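Local atomic coordinates of galactose mutarotase related enzyme (Lactobacillus casei, PDB entry 3Q1N), a protein that probably binds carbohydrates and may act as an isomerase that interconverts the anomers of a sugar. Residues I48-I53 with M136-G141; F105-T110 with D132-P137; H125-N130 with G282-L287. All blocks are in the same frame, centred on the assembly; numbering follows the deposited sequence. Where two conformers were deposited one is given.

Interaction 1. Residues I48-I53 with M136-G141; sequences ILFPSI and MPFALG
An antiparallel bridge between Leu49 and Gly141 joins the short strand 48-49 to strand 136-147 within one sheet of the mutarotase-like β-sandwich. Leu49 N donates to Gly141 O at 2.8 Å, and Gly141 N answers to Leu49 O at 2.9 Å. Beyond Leu49 the strand ends, and a cis peptide bond precedes Pro51. Segment 48-53 still keeps hold of its neighbour, because Pro51 O accepts from Ala139 N at 2.9 Å.

The aromatic side of the contact is built round Phe50. With CG anti to the backbone N (chi1 172°), its ring extends alongside segment 136-141, and Phe50 CE1 comes 3.8 Å from Phe138 CB. The two phenylalanine rings are inclined at 44°, so neither lies flat on the other. Pro51 CB sits 3.8 Å above the middle of the Phe50 ring, while the selenomethionine Met136 brings CE to the ring's edge, 4.4 Å from Phe50 CZ. Val128, from strand 121-130, touches Phe50, Met136 and Phe138, tying this cluster to another sheet.

On the Leu49 side, Ile53 points its CD1 at Ala139 CB, 4.0 Å away. With no side chain at Gly141, the ends of Leu49 and Ile53 lie close to its backbone. Every residue that touches here is buried: backbone N-H and C=O groups pair across the two segments, and the side chains meet mostly other carbons and backbone carbonyls, consistent with a hydrophobic interior between the sheets.

Interaction 2. Residues F105-T110 with D132-P137; sequences FPFEYT and DSKSMP
An Asx turn headed by Asp132 faces the approach to strand 109-118, where its carboxylate takes the backbone N of Glu108. That bond, from Glu108 N to Asp132 OD1, is 2.9 Å long and nearly straight, and it comes in on the anti side, somewhat out of the carboxylate plane. The other oxygen closes the turn: Asp132 OD2 accepts from Lys134 N on its anti lone pair and from Lys134 NZ on the syn side, again tilted from the plane, the latter a salt bridge of 2.9 Å. The lysine chain folds back over the turn at its last two torsions, and Lys134 NZ also reaches Pro106 O at 2.8 Å, meeting it almost end-on. Pro106 is itself the centre of an inverse gamma turn. With an alanine in place of Asp132, Glu108 N and Lys134 N would probably lose their acceptor, the Asx turn would come undone, and the ammonium, though held by Pro106 O, would lack its counter-charge.

These turns lie where strands 109-118 and 136-147, which belong to different sheets of the sandwich, come together at one end of the fold. Beneath the polar layer the selenomethionine Met136 packs against two phenylalanines that also touch each other. Met136 CG lies over one face of the Phe107 ring, 4.0 Å from the centroid, and touches Phe105 CZ at 3.6 Å. Met136 SE makes oblique Met-aromatic contacts with both rings and rests against Tyr109 CB. Phe107 CZ meets Pro137 CD at 3.6 Å. At the edge of the Phe105 ring, in its plane, CE1 comes within 3.3 Å of Pro137 O, a buried carbonyl oxygen with no hydrogen-bond partner in the model.

Interaction 3. Residues H125-N130 with G282-L287; sequences HYTVTN and GANKQL. With EDO (1,2-ethanediol), chain T.
Gln286 and Thr127 form a non-hydrogen-bonded residue pair between the antiparallel strands 284-293 and 121-130, both side chains pointing the same way from the sheet. Gln286 CB passes 3.8 Å from Tyr126 O. The next atom, Gln286 CG, is set beside the backbone N and anti to the carbonyl carbon (chi1 -67°), which lays it along the threonine, 3.5 Å from Thr127 OG1 and near CG2 as well. Gln286 CD is still within 4.0 Å of Thr127 OG1. Past it the amide turns along its own strand, and Gln286 NE2 donates to Asn284 OD1 at 3.1 Å. That bond is nearly straight at 165° and lies in the amide plane of Gln286, though it meets Asn284 OD1 from above the carbonyl plane. It probably restrains the rotation of the glutamine amide on a solvent-facing surface.

Thr127 OG1 has a polar companion too. It shares a 3.0 Å hydrogen bond with O2 of a 1,2-ethanediol, probably from the crystallisation liquor, and that hydroxyl also makes a weak bond to His125 O. At the next non-hydrogen-bonded pair, Thr129 OG1 packs against Asn284 CB at 3.6 Å.

The other face is mostly buried: Tyr126, Val128 and Leu287 turn into the protein, while Lys285 reaches out from it. The backbones are joined at alternate residues: Tyr126 with Leu287 and Val128 with Lys285 each exchange two N-H···O=C bonds, the one from Tyr126 N to Leu287 O being 2.8 Å. Asn130 N continues the pattern to Ala283 O. Running at 170° to each other, the two strands form a regular antiparallel pair in the middle of the large sheet, with one polar and one mostly buried face, in keeping with a mutarotase-like β-sandwich.

Overall arrangement
Interaction 1 is buried throughout, whereas interactions 2 and 3 each run from the interior to the surface. Interactions 1 and 2 share Met136 and Pro137 on strand 136-147, and touch directly where Pro51 packs on Phe105 and Phe50 on Tyr109. Interaction 3 lies in the larger sheet and meets the other two through Val128. Interaction 2 also connects to it directly, Thr110 O probably accepting from Thr129 N. The chemistry follows position: carbon contacts and a few backbone bonds at 48-53, a charged Asp-Lys turn above an aromatic cluster between 105-110 and 132-137, and regular strand pairing with amide and hydroxyl side chains outermost between 125-130 and 282-287.

Interaction 1. Residues I48-I53 with M136-G141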
loop_
_atom_site.group_PDB
_atom_site.type_symbol
_atom_site.label_atom_id
_atom_site.label_comp_id
_atom_site.label_asym_id
_atom_site.label_seq_id
_atom_site.Cartn_x
_atom_site.Cartn_y
_atom_site.Cartn_z
ATOM N N ILE A 48 1.824 4.725 4.473
ATOM C CA ILE A 48 1.013 3.745 5.164
ATOM C C ILE A 48 -0.423 4.237 5.186
ATOM O O ILE A 48 -0.671 5.442 5.426
ATOM C CB ILE A 48 1.534 3.499 6.610
ATOM C CG1 ILE A 48 2.914 2.849 6.548
ATOM C CG2 ILE A 48 0.523 2.582 7.392
ATOM C CD1 ILE A 48 3.639 2.713 7.929
ATOM N N LEU A 49 -1.357 3.323 4.939
ATOM C CA LEU A 49 -2.802 3.607 4.836
ATOM C C LEU A 49 -3.495 2.917 6.006
ATOM O O LEU A 49 -3.609 1.704 6.035
ATOM C CB LEU A 49 -3.346 3.094 3.498
ATOM C CG LEU A 49 -2.566 3.410 2.223
ATOM C CD1 LEU A 49 -3.249 2.719 1.029
ATOM C CD2 LEU A 49 -2.444 4.907 1.996
ATOM N N PHE A 50 -3.923 3.695 6.996
ATOM C CA PHE A 50 -4.625 3.128 8.163
ATOM C C PHE A 50 -5.407 4.250 8.821
ATOM O O PHE A 50 -4.911 5.338 8.901
ATOM C CB PHE A 50 -3.623 2.578 9.195
ATOM C CG PHE A 50 -4.244 2.148 10.515
ATOM C CD1 PHE A 50 -4.709 0.840 10.677
ATOM C CD2 PHE A 50 -4.348 3.037 11.600
ATOM C CE1 PHE A 50 -5.263 0.407 11.864
ATOM C CE2 PHE A 50 -4.896 2.599 12.821
ATOM C CZ PHE A 50 -5.357 1.281 12.948
ATOM N N PRO A 51 -6.631 3.966 9.295
ATOM C CA PRO A 51 -7.416 2.735 9.292
ATOM C C PRO A 51 -8.347 2.580 8.079
ATOM O O PRO A 51 -9.242 1.736 8.100
ATOM C CB PRO A 51 -8.207 2.835 10.600
ATOM C CG PRO A 51 -8.474 4.277 10.728
ATOM C CD PRO A 51 -7.256 4.994 10.149
ATOM N N SER A 52 -8.169 3.415 7.063
ATOM C CA SER A 52 -8.934 3.327 5.817
ATOM C C SER A 52 -7.949 3.352 4.630
ATOM O O SER A 52 -6.904 3.997 4.711
ATOM C CB SER A 52 -9.870 4.526 5.750
ATOM O OG SER A 52 -10.805 4.431 4.712
ATOM N N ILE A 53 -8.305 2.675 3.562
ATOM C CA ILE A 53 -7.613 2.716 2.285
ATOM C C ILE A 53 -8.475 3.498 1.320
ATOM O O ILE A 53 -9.672 3.270 1.199
ATOM C CB ILE A 53 -7.373 1.269 1.798
ATOM C CG1 ILE A 53 -6.337 0.569 2.682
ATOM C CG2 ILE A 53 -6.931 1.253 0.297
ATOM C CD1 ILE A 53 -6.334 -0.997 2.442
HETATM N N MSE A 136 -12.916 -3.027 17.236
HETATM C CA MSE A 136 -12.268 -2.052 16.327
HETATM C C MSE A 136 -12.159 -2.595 14.907
HETATM O O MSE A 136 -11.430 -3.548 14.642
HETATM C CB MSE A 136 -10.899 -1.692 16.853
HETATM C CG MSE A 136 -10.173 -0.620 16.013
HETATM SE SE MSE A 136 -8.414 -0.137 16.605
HETATM C CE MSE A 136 -7.451 -1.469 15.633
ATOM N N PRO A 137 -12.851 -1.949 13.967
ATOM C CA PRO A 137 -12.763 -2.342 12.561
ATOM C C PRO A 137 -11.703 -1.469 11.883
ATOM O O PRO A 137 -11.613 -0.290 12.154
ATOM C CB PRO A 137 -14.157 -2.078 12.044
ATOM C CG PRO A 137 -14.615 -0.836 12.899
ATOM C CD PRO A 137 -13.856 -0.882 14.200
ATOM N N PHE A 138 -10.909 -2.075 10.994
ATOM C CA PHE A 138 -9.875 -1.290 10.300
ATOM C C PHE A 138 -9.491 -1.926 8.984
ATOM O O PHE A 138 -9.784 -3.100 8.719
ATOM C CB PHE A 138 -8.599 -1.181 11.171
ATOM C CG PHE A 138 -7.809 -2.453 11.216
ATOM C CD1 PHE A 138 -8.154 -3.482 12.094
ATOM C CD2 PHE A 138 -6.801 -2.673 10.327
ATOM C CE1 PHE A 138 -7.530 -4.690 12.040
ATOM C CE2 PHE A 138 -6.124 -3.887 10.264
ATOM C CZ PHE A 138 -6.489 -4.923 11.164
ATOM N N ALA A 139 -8.866 -1.093 8.151
ATOM C CA ALA A 139 -8.109 -1.539 6.988
ATOM C C ALA A 139 -6.669 -1.077 7.112
ATOM O O ALA A 139 -6.379 -0.075 7.760
ATOM C CB ALA A 139 -8.735 -0.995 5.644
ATOM N N LEU A 140 -5.753 -1.814 6.492
ATOM C CA LEU A 140 -4.327 -1.434 6.501
ATOM C C LEU A 140 -3.756 -1.685 5.120
ATOM O O LEU A 140 -3.918 -2.774 4.564
ATOM C CB LEU A 140 -3.543 -2.252 7.544
ATOM C CG LEU A 140 -2.047 -1.878 7.683
ATOM C CD1 LEU A 140 -1.158 -2.504 6.643
ATOM C CD2 LEU A 140 -1.871 -0.392 7.650
ATOM N N GLY A 141 -3.102 -0.682 4.555
ATOM C CA GLY A 141 -2.414 -0.857 3.270
ATOM C C GLY A 141 -1.070 -0.139 3.254
ATOM O O GLY A 141 -0.757 0.674 4.145
#

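Interaction 2. Residues F105-T110 with D132-P137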
loop_
_atom_site.group_PDB
_atom_site.type_symbol
_atom_site.label_atom_id
_atom_site.label_comp_id
_atom_site.label_asym_id
_atom_site.label_seq_id
_atom_site.Cartn_x
_atom_site.Cartn_y
_atom_site.Cartn_z
ATOM N N PHE A 105 -12.084 8.439 14.722
ATOM C CA PHE A 105 -11.949 7.012 14.884
ATOM C C PHE A 105 -11.806 6.779 16.401
ATOM O O PHE A 105 -10.728 6.965 16.977
ATOM C CB PHE A 105 -10.724 6.572 14.095
ATOM C CG PHE A 105 -10.474 5.083 14.043
ATOM C CD1 PHE A 105 -11.346 4.202 13.364
ATOM C CD2 PHE A 105 -9.361 4.520 14.705
ATOM C CE1 PHE A 105 -11.050 2.803 13.259
ATOM C CE2 PHE A 105 -9.085 3.146 14.599
ATOM C CZ PHE A 105 -9.908 2.306 13.918
ATOM N N PRO A 106 -12.917 6.464 17.067
ATOM C CA PRO A 106 -12.945 6.561 18.549
ATOM C C PRO A 106 -12.373 5.327 19.248
ATOM O O PRO A 106 -13.041 4.660 20.063
ATOM C CB PRO A 106 -14.439 6.758 18.826
ATOM C CG PRO A 106 -15.118 6.010 17.724
ATOM C CD PRO A 106 -14.257 6.217 16.505
ATOM N N PHE A 107 -11.141 4.987 18.856
ATOM C CA PHE A 107 -10.474 3.799 19.336
ATOM C C PHE A 107 -9.065 4.121 19.754
ATOM O O PHE A 107 -8.300 4.798 19.048
ATOM C CB PHE A 107 -10.416 2.691 18.232
ATOM C CG PHE A 107 -11.751 2.262 17.744
ATOM C CD1 PHE A 107 -12.490 1.330 18.445
ATOM C CD2 PHE A 107 -12.310 2.795 16.580
ATOM C CE1 PHE A 107 -13.751 0.963 18.024
ATOM C CE2 PHE A 107 -13.554 2.416 16.165
ATOM C CZ PHE A 107 -14.273 1.482 16.900
ATOM N N GLU A 108 -8.692 3.586 20.914
ATOM C CA GLU A 108 -7.294 3.420 21.251
ATOM C C GLU A 108 -6.673 2.275 20.454
ATOM O O GLU A 108 -7.251 1.187 20.307
ATOM C CB GLU A 108 -7.104 3.232 22.770
ATOM C CG GLU A 108 -7.703 4.374 23.564
ATOM C CD GLU A 108 -7.227 4.432 24.987
ATOM O OE1 GLU A 108 -6.694 3.442 25.497
ATOM O OE2 GLU A 108 -7.432 5.511 25.619
ATOM N N TYR A 109 -5.506 2.557 19.872
ATOM C CA TYR A 109 -4.823 1.580 19.040
ATOM C C TYR A 109 -3.337 1.679 19.150
ATOM O O TYR A 109 -2.791 2.736 19.538
ATOM C CB TYR A 109 -5.256 1.711 17.553
ATOM C CG TYR A 109 -4.737 2.974 16.845
ATOM C CD1 TYR A 109 -3.431 3.019 16.302
ATOM C CD2 TYR A 109 -5.521 4.137 16.767
ATOM C CE1 TYR A 109 -2.982 4.153 15.680
ATOM C CE2 TYR A 109 -5.060 5.282 16.163
ATOM C CZ TYR A 109 -3.798 5.300 15.613
ATOM O OH TYR A 109 -3.308 6.458 14.999
ATOM N N THR A 110 -2.686 0.602 18.730
ATOM C CA THR A 110 -1.251 0.645 18.457
ATOM C C THR A 110 -1.034 0.151 17.036
ATOM O O THR A 110 -1.612 -0.842 16.632
ATOM C CB THR A 110 -0.429 -0.203 19.409
ATOM O OG1 THR A 110 -0.658 0.199 20.761
ATOM C CG2 THR A 110 1.084 -0.055 19.110
ATOM N N ASP A 132 -8.627 -0.711 22.696
ATOM C CA ASP A 132 -9.899 -0.198 23.189
ATOM C C ASP A 132 -10.712 -1.353 23.797
ATOM O O ASP A 132 -10.421 -2.533 23.607
ATOM C CB ASP A 132 -10.698 0.354 21.997
ATOM C CG ASP A 132 -11.516 1.555 22.360
ATOM O OD1 ASP A 132 -10.962 2.682 22.440
ATOM O OD2 ASP A 132 -12.707 1.372 22.639
ATOM N N SER A 133 -11.752 -0.987 24.542
ATOM C CA SER A 133 -12.766 -1.934 25.008
ATOM C C SER A 133 -13.793 -2.251 23.919
ATOM O O SER A 133 -14.450 -3.268 23.971
ATOM C CB SER A 133 -13.502 -1.372 26.244
ATOM O OG SER A 133 -14.221 -0.201 25.916
ATOM N N LYS A 134 -13.936 -1.351 22.958
ATOM C CA LYS A 134 -14.876 -1.547 21.868
ATOM C C LYS A 134 -14.223 -2.402 20.792
ATOM O O LYS A 134 -13.009 -2.375 20.646
ATOM C CB LYS A 134 -15.296 -0.210 21.233
ATOM C CG LYS A 134 -16.038 0.693 22.210
ATOM C CD LYS A 134 -16.578 1.914 21.457
ATOM C CE LYS A 134 -15.531 2.871 20.912
ATOM N NZ LYS A 134 -14.596 3.407 21.978
ATOM N N SER A 135 -15.055 -3.082 20.007
ATOM C CA SER A 135 -14.591 -3.822 18.822
ATOM C C SER A 135 -14.128 -2.836 17.770
ATOM O O SER A 135 -14.860 -1.931 17.448
ATOM C CB SER A 135 -15.725 -4.661 18.282
ATOM O OG SER A 135 -16.187 -5.593 19.291
HETATM N N MSE A 136 -12.916 -3.027 17.236
HETATM C CA MSE A 136 -12.268 -2.052 16.327
HETATM C C MSE A 136 -12.159 -2.595 14.907
HETATM O O MSE A 136 -11.430 -3.548 14.642
HETATM C CB MSE A 136 -10.899 -1.692 16.853
HETATM C CG MSE A 136 -10.173 -0.620 16.013
HETATM SE SE MSE A 136 -8.414 -0.137 16.605
HETATM C CE MSE A 136 -7.451 -1.469 15.633
ATOM N N PRO A 137 -12.851 -1.949 13.967
ATOM C CA PRO A 137 -12.763 -2.342 12.561
ATOM C C PRO A 137 -11.703 -1.469 11.883
ATOM O O PRO A 137 -11.613 -0.290 12.154
ATOM C CB PRO A 137 -14.157 -2.078 12.044
ATOM C CG PRO A 137 -14.615 -0.836 12.899
ATOM C CD PRO A 137 -13.856 -0.882 14.200
#

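Interaction 3. Residues H125-N130 with G282-L287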
loop_
_atom_site.group_PDB
_atom_site.type_symbol
_atom_site.label_atom_id
_atom_site.label_comp_id
_atom_site.label_asym_id
_atom_site.label_seq_id
_atom_site.Cartn_x
_atom_site.Cartn_y
_atom_site.Cartn_z
ATOM N N HIS A 125 7.114 -5.771 8.802
ATOM C CA HIS A 125 6.144 -6.491 9.619
ATOM C C HIS A 125 5.240 -5.450 10.286
ATOM O O HIS A 125 5.743 -4.476 10.866
ATOM C CB HIS A 125 6.857 -7.369 10.681
ATOM C CG HIS A 125 7.485 -8.626 10.134
ATOM N ND1 HIS A 125 8.680 -8.632 9.437
ATOM C CD2 HIS A 125 7.086 -9.924 10.195
ATOM C CE1 HIS A 125 8.966 -9.866 9.059
ATOM N NE2 HIS A 125 8.034 -10.675 9.536
ATOM N N TYR A 126 3.929 -5.633 10.171
ATOM C CA TYR A 126 2.937 -4.731 10.775
ATOM C C TYR A 126 2.219 -5.442 11.903
ATOM O O TYR A 126 1.920 -6.636 11.753
ATOM C CB TYR A 126 1.890 -4.332 9.769
ATOM C CG TYR A 126 2.425 -3.672 8.543
ATOM C CD1 TYR A 126 2.821 -4.455 7.441
ATOM C CD2 TYR A 126 2.590 -2.294 8.485
ATOM C CE1 TYR A 126 3.335 -3.876 6.304
ATOM C CE2 TYR A 126 3.097 -1.689 7.313
ATOM C CZ TYR A 126 3.478 -2.488 6.258
ATOM O OH TYR A 126 3.977 -1.898 5.118
ATOM N N THR A 127 1.925 -4.725 12.995
ATOM C CA THR A 127 1.038 -5.244 14.034
ATOM C C THR A 127 0.057 -4.144 14.381
ATOM O O THR A 127 0.480 -3.035 14.760
ATOM C CB THR A 127 1.787 -5.629 15.337
ATOM O OG1 THR A 127 2.827 -6.604 15.049
ATOM C CG2 THR A 127 0.822 -6.207 16.350
ATOM N N VAL A 128 -1.208 -4.463 14.250
ATOM C CA VAL A 128 -2.312 -3.582 14.577
ATOM C C VAL A 128 -2.924 -4.167 15.830
ATOM O O VAL A 128 -3.392 -5.301 15.825
ATOM C CB VAL A 128 -3.375 -3.588 13.475
ATOM C CG1 VAL A 128 -4.586 -2.789 13.926
ATOM C CG2 VAL A 128 -2.805 -2.971 12.182
ATOM N N THR A 129 -2.937 -3.384 16.894
ATOM C CA THR A 129 -3.524 -3.833 18.162
ATOM C C THR A 129 -4.682 -2.907 18.514
ATOM O O THR A 129 -4.539 -1.685 18.490
ATOM C CB THR A 129 -2.507 -3.828 19.314
ATOM O OG1 THR A 129 -1.365 -4.626 18.942
ATOM C CG2 THR A 129 -3.137 -4.487 20.566
ATOM N N ASN A 130 -5.785 -3.536 18.880
ATOM C CA ASN A 130 -6.977 -2.867 19.419
ATOM C C ASN A 130 -6.764 -2.668 20.912
ATOM O O ASN A 130 -6.933 -3.601 21.693
ATOM C CB ASN A 130 -8.258 -3.691 19.147
ATOM C CG ASN A 130 -9.488 -3.008 19.692
ATOM O OD1 ASN A 130 -9.367 -1.846 20.120
ATOM N ND2 ASN A 130 -10.659 -3.695 19.703
ATOM N N GLY A 282 -8.480 -5.810 22.814
ATOM C CA GLY A 282 -7.151 -6.292 23.102
ATOM C C GLY A 282 -6.525 -7.224 22.085
ATOM O O GLY A 282 -5.370 -7.638 22.270
ATOM N N ALA A 283 -7.247 -7.574 21.015
ATOM C CA ALA A 283 -6.690 -8.470 20.011
ATOM C C ALA A 283 -5.768 -7.710 19.056
ATOM O O ALA A 283 -5.790 -6.501 18.959
ATOM C CB ALA A 283 -7.801 -9.186 19.217
ATOM N N ASN A 284 -4.929 -8.474 18.365
ATOM C CA ASN A 284 -4.037 -7.900 17.363
ATOM C C ASN A 284 -4.105 -8.678 16.059
ATOM O O ASN A 284 -4.465 -9.872 16.024
ATOM C CB ASN A 284 -2.600 -7.781 17.874
ATOM C CG ASN A 284 -1.891 -9.124 17.939
ATOM O OD1 ASN A 284 -1.374 -9.623 16.931
ATOM N ND2 ASN A 284 -1.909 -9.766 19.151
ATOM N N LYS A 285 -3.754 -7.994 14.985
ATOM C CA LYS A 285 -3.534 -8.644 13.679
ATOM C C LYS A 285 -2.116 -8.361 13.269
ATOM O O LYS A 285 -1.704 -7.207 13.275
ATOM C CB LYS A 285 -4.446 -8.038 12.610
ATOM C CG LYS A 285 -4.356 -8.704 11.237
ATOM C CD LYS A 285 -4.885 -10.115 11.283
ATOM C CE LYS A 285 -4.529 -10.909 10.040
ATOM N NZ LYS A 285 -5.356 -12.175 10.133
ATOM N N GLN A 286 -1.429 -9.398 12.791
ATOM C CA GLN A 286 -0.081 -9.226 12.274
ATOM C C GLN A 286 -0.051 -9.557 10.778
ATOM O O GLN A 286 -0.662 -10.566 10.354
ATOM C CB GLN A 286 0.907 -10.099 13.045
ATOM C CG GLN A 286 1.056 -9.623 14.485
ATOM C CD GLN A 286 1.966 -10.457 15.334
ATOM O OE1 GLN A 286 3.083 -10.828 14.913
ATOM N NE2 GLN A 286 1.533 -10.728 16.555
ATOM N N LEU A 287 0.663 -8.737 10.012
ATOM C CA LEU A 287 0.822 -8.896 8.570
ATOM C C LEU A 287 2.296 -8.708 8.238
ATOM O O LEU A 287 2.937 -7.838 8.830
ATOM C CB LEU A 287 0.005 -7.842 7.832
ATOM C CG LEU A 287 -1.512 -7.826 8.064
ATOM C CD1 LEU A 287 -2.145 -6.575 7.483
ATOM C CD2 LEU A 287 -2.144 -9.079 7.451
HETATM C C1 EDO T . 6.414 -3.928 14.549
HETATM O O1 EDO T . 7.068 -4.589 15.589
HETATM C C2 EDO T . 5.204 -4.745 14.099
HETATM O O2 EDO T . 5.445 -6.079 13.766
#